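Local coordinates for protein beta-1,3-glucosyltransferase (Paecilomyces sp. J18, PDB 5JVV) that belongs to the carbohydrate-active glucosyltransferases and probably adopts the curved beta-jelly-roll sandwich of glycoside hydrolase family 16, at residues Q126-M131 against V166-P171; K91-S96 against G172-S177; L75-K80 against P238-F243. All blocks are in the same frame, centred on the assembly; numbering follows the deposited sequence.

Contact 1 of 3, residues Q126-M131 against V166-P171; sequences QSQNTM and VVQGTP
Antiparallel main-chain pairing of Met131 with Val167 and of Thr130 with Gln168 zips strand 130-134 to strand 165-168 toward one edge of the larger sheet. Met131 and Val167 form a hydrogen-bonded pair, Met131 N to Val167 O and Val167 N to Met131 O, both 2.9 Å. Thr130 and Gln168 make the non-hydrogen-bonded pair that follows, and just beyond it Gly169 N donates to Asn129 O at 2.7 Å. Glycine suits this place, since a CB here would press on Asn129 CB. Asn129 turns its own amide to the neighbouring strand 116-121, with OD1 on Glu121 N and ND2 on Ile119 O. That strand carries a sequence matching the signature of glycoside hydrolase family 16, consistent with a jelly roll of two curved sheets. On the inner face Met131 bends at its last torsion (chi3 -75°), bringing CE to 3.7 Å from Val167 CG1, and both side chains meet Phe226 of the facing sheet. Polar side chains carry the end of the contact. Gln128, extended beyond CG, reaches across to the partner chain, and its NE2 grips Gly169 O at 2.8 Å in the plane of both groups. The amide planes of Gln168 and Gln128 are 29° apart, and water tethers the Gln168 amide at both ends: NE2 through one to Gln128 O, OE1 through another to Gln128 NE2. Gln126 NE2 also binds Gln128 O, at 2.8 Å.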
# COMPACT_ATOMS: atom_id res chain seq x y z
N GLN A 126 -12.77 3.03 -3.15
CA GLN A 126 -12.73 2.48 -1.80
C GLN A 126 -12.45 3.57 -0.77
O GLN A 126 -11.69 4.50 -1.04
CB GLN A 126 -11.63 1.43 -1.76
CG GLN A 126 -11.57 0.59 -0.52
CD GLN A 126 -10.65 -0.58 -0.70
OE1 GLN A 126 -10.61 -1.20 -1.77
NE2 GLN A 126 -9.88 -0.89 0.33
N SER A 127 -13.05 3.45 0.42
CA SER A 127 -12.90 4.48 1.45
C SER A 127 -12.26 3.99 2.74
O SER A 127 -11.84 4.80 3.57
CB SER A 127 -14.26 5.12 1.75
OG SER A 127 -15.18 4.13 2.16
N GLN A 128 -12.21 2.67 2.93
CA GLN A 128 -11.60 2.10 4.13
C GLN A 128 -10.48 1.15 3.71
O GLN A 128 -10.62 0.44 2.72
CB GLN A 128 -12.65 1.38 4.98
CG GLN A 128 -13.72 2.31 5.56
CD GLN A 128 -14.85 1.58 6.28
OE1 GLN A 128 -16.03 1.83 6.01
NE2 GLN A 128 -14.51 0.69 7.20
N ASN A 129 -9.38 1.14 4.45
CA ASN A 129 -8.24 0.30 4.07
C ASN A 129 -8.55 -1.18 4.10
O ASN A 129 -9.38 -1.63 4.89
CB ASN A 129 -7.06 0.58 5.00
CG ASN A 129 -5.76 -0.08 4.53
OD1 ASN A 129 -5.53 -0.24 3.32
ND2 ASN A 129 -4.91 -0.45 5.47
N THR A 130 -7.91 -1.94 3.21
CA THR A 130 -7.96 -3.39 3.33
C THR A 130 -6.55 -3.92 3.52
O THR A 130 -5.68 -3.80 2.67
CB THR A 130 -8.67 -4.11 2.15
OG1 THR A 130 -8.12 -3.69 0.90
CG2 THR A 130 -10.16 -3.83 2.18
N MET A 131 -6.34 -4.50 4.70
CA MET A 131 -5.08 -5.13 5.04
C MET A 131 -5.20 -6.59 4.65
O MET A 131 -6.21 -7.23 4.97
CB MET A 131 -4.82 -5.02 6.55
CG MET A 131 -4.65 -3.56 7.01
SD MET A 131 -4.84 -3.37 8.79
CE MET A 131 -6.63 -3.52 8.91
N VAL A 166 -8.10 -11.17 5.06
CA VAL A 166 -8.38 -9.76 4.83
C VAL A 166 -9.03 -9.16 6.06
O VAL A 166 -9.98 -9.72 6.60
CB VAL A 166 -9.35 -9.60 3.65
CG1 VAL A 166 -9.73 -8.14 3.47
CG2 VAL A 166 -8.74 -10.19 2.37
N VAL A 167 -8.50 -8.01 6.50
CA VAL A 167 -9.12 -7.25 7.58
C VAL A 167 -9.42 -5.84 7.06
O VAL A 167 -8.53 -5.14 6.55
CB VAL A 167 -8.20 -7.16 8.83
CG1 VAL A 167 -8.87 -6.34 9.95
CG2 VAL A 167 -7.85 -8.55 9.33
N GLN A 168 -10.69 -5.44 7.16
CA GLN A 168 -11.09 -4.09 6.74
C GLN A 168 -10.78 -3.08 7.84
O GLN A 168 -11.15 -3.26 9.00
CB GLN A 168 -12.58 -4.07 6.41
CG GLN A 168 -13.11 -2.66 6.13
CD GLN A 168 -14.60 -2.63 5.81
OE1 GLN A 168 -15.44 -2.89 6.68
NE2 GLN A 168 -14.93 -2.30 4.57
N GLY A 169 -10.11 -1.99 7.46
CA GLY A 169 -9.77 -0.93 8.40
C GLY A 169 -10.95 -0.05 8.75
O GLY A 169 -12.03 -0.19 8.17
N THR A 170 -10.75 0.86 9.70
CA THR A 170 -11.81 1.72 10.19
C THR A 170 -11.96 2.98 9.31
O THR A 170 -11.13 3.23 8.44
CB THR A 170 -11.55 2.07 11.66
OG1 THR A 170 -10.18 2.45 11.81
CG2 THR A 170 -11.83 0.87 12.55
N PRO A 171 -13.05 3.75 9.51
CA PRO A 171 -13.20 4.98 8.73
C PRO A 171 -12.01 5.93 8.80
O PRO A 171 -11.42 6.12 9.87
CB PRO A 171 -14.43 5.64 9.37
CG PRO A 171 -15.25 4.49 9.82
CD PRO A 171 -14.29 3.41 10.23
O HOH W 1 -13.02 -1.28 2.60
O HOH W 2 -15.52 -0.95 9.28

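Contact 2 of 3, residues K91-S96 against G172-S177; sequences KHMPGS and GSYGSS
Ser96 and Ser176 clasp each other through two reciprocal hydrogen bonds: Ser96 N donates to Ser176 OG at 2.9 Å, and Ser176 N to Ser96 OG at 3.1 Å, the latter almost straight at 174°. Serine fits both places because its short hydroxyl can accept a backbone N-H while the two chains stay close. The bonds pin the loop between strands 84-90 and 100-107 to the N-terminal turn of helix 175-180. Close backbone packing is the second kind. Gly175 has a positive phi, which favours glycine, and its CA lies 4.1 Å from Gly95 CA; a CA-H of Gly175 also points at Pro94 O, a buried carbonyl with no hydrogen-bond partner in the model. Sulfur and aromatic contacts come third. Met93 CG sits between the backbone N and the carbonyl carbon (chi1 71°), which carries SD to an oblique position beside the Tyr174 ring, 4.4 Å from its centroid, in a Met-aromatic contact; the bend at chi3 brings CE to 3.5 Å from Tyr174 CE1. SD also accepts a weak hydrogen bond from Gly175 N. Pro102 flanks both side chains. Of two waters, one links Tyr174 OH to Gly95 O, another joins Ser96 OG to Ser177 N. N-H groups in a helix's first turn have no i-4 carbonyl to bind; here Ser96 OG, which also binds Gln126 O, takes Ser176 N, and the second water takes Ser177 N.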
# COMPACT_ATOMS: atom_id res chain seq x y z
N LYS A 91 1.55 11.52 4.59
CA LYS A 91 0.68 12.68 4.59
C LYS A 91 -0.50 12.50 3.63
O LYS A 91 -1.61 12.99 3.88
CB LYS A 91 1.47 13.94 4.24
CG LYS A 91 0.63 15.21 4.16
CD LYS A 91 1.39 16.38 3.54
CE LYS A 91 2.53 16.85 4.43
NZ LYS A 91 2.02 17.41 5.71
N HIS A 92 -0.27 11.78 2.54
CA HIS A 92 -1.26 11.66 1.47
C HIS A 92 -1.03 10.33 0.78
O HIS A 92 0.11 9.89 0.64
CB HIS A 92 -1.06 12.81 0.47
CG HIS A 92 -2.19 13.03 -0.48
ND1 HIS A 92 -2.34 12.30 -1.65
CD2 HIS A 92 -3.19 13.94 -0.49
CE1 HIS A 92 -3.40 12.73 -2.31
NE2 HIS A 92 -3.94 13.72 -1.62
N MET A 93 -2.11 9.69 0.37
CA MET A 93 -2.02 8.48 -0.44
C MET A 93 -2.94 8.66 -1.63
O MET A 93 -3.74 9.60 -1.65
CB MET A 93 -2.39 7.23 0.35
CG MET A 93 -3.88 7.10 0.68
SD MET A 93 -4.28 5.43 1.20
CE MET A 93 -4.05 4.58 -0.35
N PRO A 94 -2.83 7.79 -2.65
CA PRO A 94 -3.73 8.01 -3.79
C PRO A 94 -5.19 7.95 -3.36
O PRO A 94 -5.58 7.13 -2.50
CB PRO A 94 -3.35 6.88 -4.75
CG PRO A 94 -1.88 6.72 -4.50
CD PRO A 94 -1.73 6.87 -2.99
N GLY A 95 -5.98 8.87 -3.92
CA GLY A 95 -7.34 9.06 -3.46
C GLY A 95 -8.32 7.99 -3.90
O GLY A 95 -7.97 7.01 -4.57
N SER A 96 -9.57 8.19 -3.50
CA SER A 96 -10.65 7.29 -3.86
C SER A 96 -11.08 7.69 -5.26
O SER A 96 -11.93 8.56 -5.44
CB SER A 96 -11.79 7.45 -2.86
OG SER A 96 -11.32 7.13 -1.56
N GLY A 172 -11.67 6.53 7.66
CA GLY A 172 -10.58 7.48 7.60
C GLY A 172 -9.23 6.84 7.33
O GLY A 172 -8.21 7.54 7.27
N SER A 173 -9.21 5.53 7.13
CA SER A 173 -7.95 4.80 7.04
C SER A 173 -7.42 4.66 5.61
O SER A 173 -6.34 4.09 5.42
CB SER A 173 -8.06 3.43 7.70
OG SER A 173 -9.04 2.62 7.07
N TYR A 174 -8.15 5.18 4.63
CA TYR A 174 -7.75 4.99 3.23
C TYR A 174 -8.22 6.13 2.33
O TYR A 174 -9.26 6.75 2.57
CB TYR A 174 -8.30 3.65 2.72
CG TYR A 174 -8.00 3.33 1.26
CD1 TYR A 174 -6.93 2.51 0.93
CD2 TYR A 174 -8.79 3.83 0.23
CE1 TYR A 174 -6.64 2.22 -0.40
CE2 TYR A 174 -8.51 3.55 -1.10
CZ TYR A 174 -7.43 2.73 -1.40
OH TYR A 174 -7.14 2.43 -2.71
N GLY A 175 -7.45 6.40 1.28
CA GLY A 175 -7.92 7.20 0.16
C GLY A 175 -8.34 8.61 0.52
O GLY A 175 -7.68 9.28 1.30
N SER A 176 -9.45 9.05 -0.05
CA SER A 176 -9.87 10.44 0.10
C SER A 176 -10.11 10.83 1.56
O SER A 176 -9.74 11.93 1.97
CB SER A 176 -11.10 10.72 -0.77
OG SER A 176 -10.82 10.38 -2.12
N SER A 177 -10.68 9.92 2.35
CA SER A 177 -10.95 10.21 3.77
C SER A 177 -9.66 10.33 4.59
O SER A 177 -9.57 11.13 5.53
CB SER A 177 -11.87 9.15 4.38
OG SER A 177 -11.27 7.87 4.41
O HOH W 3 -8.15 4.13 -4.63
O HOH W 4 -12.32 7.78 1.24

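Contact 3 of 3, residues L75-K80 against P238-F243; sequences LESTDK and PQKLVF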
# COMPACT_ATOMS: atom_id res chain seq x y z
N LEU A 75 8.29 1.70 -6.18
CA LEU A 75 9.55 1.74 -5.45
C LEU A 75 9.68 0.50 -4.58
O LEU A 75 8.76 0.17 -3.84
CB LEU A 75 9.60 2.99 -4.57
CG LEU A 75 10.04 4.29 -5.25
CD1 LEU A 75 9.08 4.68 -6.37
CD2 LEU A 75 10.17 5.42 -4.23
N GLU A 76 10.81 -0.19 -4.68
CA GLU A 76 11.07 -1.41 -3.92
C GLU A 76 12.35 -1.20 -3.13
O GLU A 76 13.38 -0.85 -3.70
CB GLU A 76 11.19 -2.62 -4.85
CG GLU A 76 9.95 -2.84 -5.72
CD GLU A 76 10.08 -4.01 -6.67
OE1 GLU A 76 11.20 -4.55 -6.80
OE2 GLU A 76 9.07 -4.37 -7.30
N SER A 77 12.31 -1.40 -1.82
CA SER A 77 13.47 -1.07 -1.00
C SER A 77 14.68 -1.91 -1.37
O SER A 77 14.56 -3.08 -1.72
CB SER A 77 13.16 -1.20 0.50
OG SER A 77 12.90 -2.55 0.85
N THR A 78 15.86 -1.29 -1.33
CA THR A 78 17.09 -2.02 -1.61
C THR A 78 17.45 -2.93 -0.44
O THR A 78 17.87 -4.06 -0.64
CB THR A 78 18.24 -1.06 -1.95
OG1 THR A 78 18.32 -0.02 -0.97
CG2 THR A 78 17.98 -0.43 -3.29
N ASP A 79 17.26 -2.43 0.78
CA ASP A 79 17.51 -3.25 1.97
C ASP A 79 16.22 -3.92 2.41
O ASP A 79 15.13 -3.34 2.32
CB ASP A 79 18.09 -2.41 3.10
CG ASP A 79 19.49 -1.90 2.79
OD1 ASP A 79 20.19 -2.52 1.96
OD2 ASP A 79 19.89 -0.87 3.39
N LYS A 80 16.32 -5.15 2.89
CA LYS A 80 15.14 -5.89 3.30
C LYS A 80 14.90 -5.80 4.80
O LYS A 80 15.82 -5.54 5.58
CB LYS A 80 15.26 -7.35 2.88
CG LYS A 80 15.35 -7.54 1.37
CD LYS A 80 15.53 -9.02 1.03
CE LYS A 80 15.43 -9.26 -0.47
NZ LYS A 80 15.67 -10.70 -0.80
N PRO A 238 13.02 -12.41 4.70
CA PRO A 238 13.21 -10.95 4.70
C PRO A 238 12.50 -10.32 3.48
O PRO A 238 12.53 -10.89 2.39
CB PRO A 238 14.73 -10.79 4.60
CG PRO A 238 15.26 -12.03 5.28
CD PRO A 238 14.30 -13.13 4.89
N GLN A 239 11.83 -9.18 3.70
CA GLN A 239 10.92 -8.61 2.70
C GLN A 239 11.43 -7.28 2.21
O GLN A 239 12.02 -6.53 2.98
CB GLN A 239 9.54 -8.36 3.33
CG GLN A 239 8.84 -9.61 3.86
CD GLN A 239 8.25 -10.44 2.75
OE1 GLN A 239 7.26 -10.06 2.13
NE2 GLN A 239 8.87 -11.59 2.48
N LYS A 240 11.17 -6.97 0.95
CA LYS A 240 11.34 -5.61 0.45
C LYS A 240 10.06 -4.85 0.72
O LYS A 240 8.97 -5.40 0.56
CB LYS A 240 11.60 -5.63 -1.05
CG LYS A 240 12.93 -6.23 -1.44
CD LYS A 240 13.09 -6.24 -2.95
CE LYS A 240 12.03 -7.12 -3.61
NZ LYS A 240 12.43 -7.53 -5.00
N LEU A 241 10.19 -3.58 1.10
CA LEU A 241 9.04 -2.68 1.22
C LEU A 241 8.75 -2.05 -0.14
O LEU A 241 9.67 -1.66 -0.86
CB LEU A 241 9.32 -1.58 2.24
CG LEU A 241 9.59 -2.06 3.67
CD1 LEU A 241 9.99 -0.91 4.59
CD2 LEU A 241 8.36 -2.76 4.21
N VAL A 242 7.46 -1.95 -0.48
CA VAL A 242 7.07 -1.46 -1.80
C VAL A 242 5.97 -0.41 -1.69
O VAL A 242 4.99 -0.60 -0.95
CB VAL A 242 6.53 -2.61 -2.69
CG1 VAL A 242 6.23 -2.09 -4.11
CG2 VAL A 242 7.53 -3.77 -2.75
N PHE A 243 6.14 0.70 -2.40
CA PHE A 243 5.07 1.66 -2.60
C PHE A 243 4.81 1.69 -4.09
O PHE A 243 5.74 1.84 -4.88
CB PHE A 243 5.47 3.08 -2.17
CG PHE A 243 5.56 3.30 -0.68
CD1 PHE A 243 4.44 3.73 0.04
CD2 PHE A 243 6.76 3.11 -0.00
CE1 PHE A 243 4.53 3.94 1.42
CE2 PHE A 243 6.85 3.33 1.36
CZ PHE A 243 5.73 3.74 2.08
O HOH W 5 13.73 -5.10 -6.21
O HOH W 6 14.22 -12.55 0.99
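Leu75 and Phe243 face each other as an antiparallel hydrogen-bonded pair, Leu75 N reaching Phe243 O at 2.9 Å and Phe243 N returning to Leu75 O. One step on, Glu76 and Val242 form a non-hydrogen-bonded pair whose side chains run side by side, Glu76 CG 3.9 Å from Val242 CG2. Ser77 N then donates to Leu241 O at 2.8 Å, but the return bond differs: Leu241 N donates to the side-chain atom Ser77 OG at 2.9 Å. With chi1 at 66°, OG stands where it can also donate to Asp79 O, so the hydroxyl both continues the ladder and holds the turn that leads the chain away. Serine suits this place because a single short group both accepts and donates. The segments 75-77 and 240-243 run 162° apart in one sheet of the jelly-roll sandwich, and strand 100-107 flanks the latter on its other edge. Inward, Phe243 stacks on Phe104 and meets Trp289 of the opposing sheet edge-to-face, while Leu75 packs on Phe18 and Phe20. On the face carrying Glu76 and Val242, charged groups come together. Lys240 lays CG and CD against Ser77 O, then turns at chi3 (-63°) to bring NZ to 3.7 Å from Glu76 OE1, a long salt bridge that a water also spans; Glu76 OE2 forms a salt bridge with Arg74. Lys80 stretches out past Pro238, its CB 3.9 Å from Pro238 CB, and NZ forms a salt bridge with Asp109 while a water links it to Pro238 O.

From the N terminus, residues 75-80 are met first; their partner 238-243 comes much later, so contact 3 closes the widest loop and joins two central strands of one sheet. Within that loop, contact 2 closes a smaller one from 91-96 to 172-177, tying a connection between strands to helix 175-180. Contact 1, from 126-131 to 166-171, lies innermost and joins strands 130-134 and 165-168; the three nest without crossing. Contacts 1 and 2 adjoin at residues 171 and 172 and touch, Asn129 N bonding to Ser173 OG. Contact 3 lies on the far side of the chain's centre from the other two, its nearest atoms about 7 Å from contact 2, though it shares a sheet with contact 1.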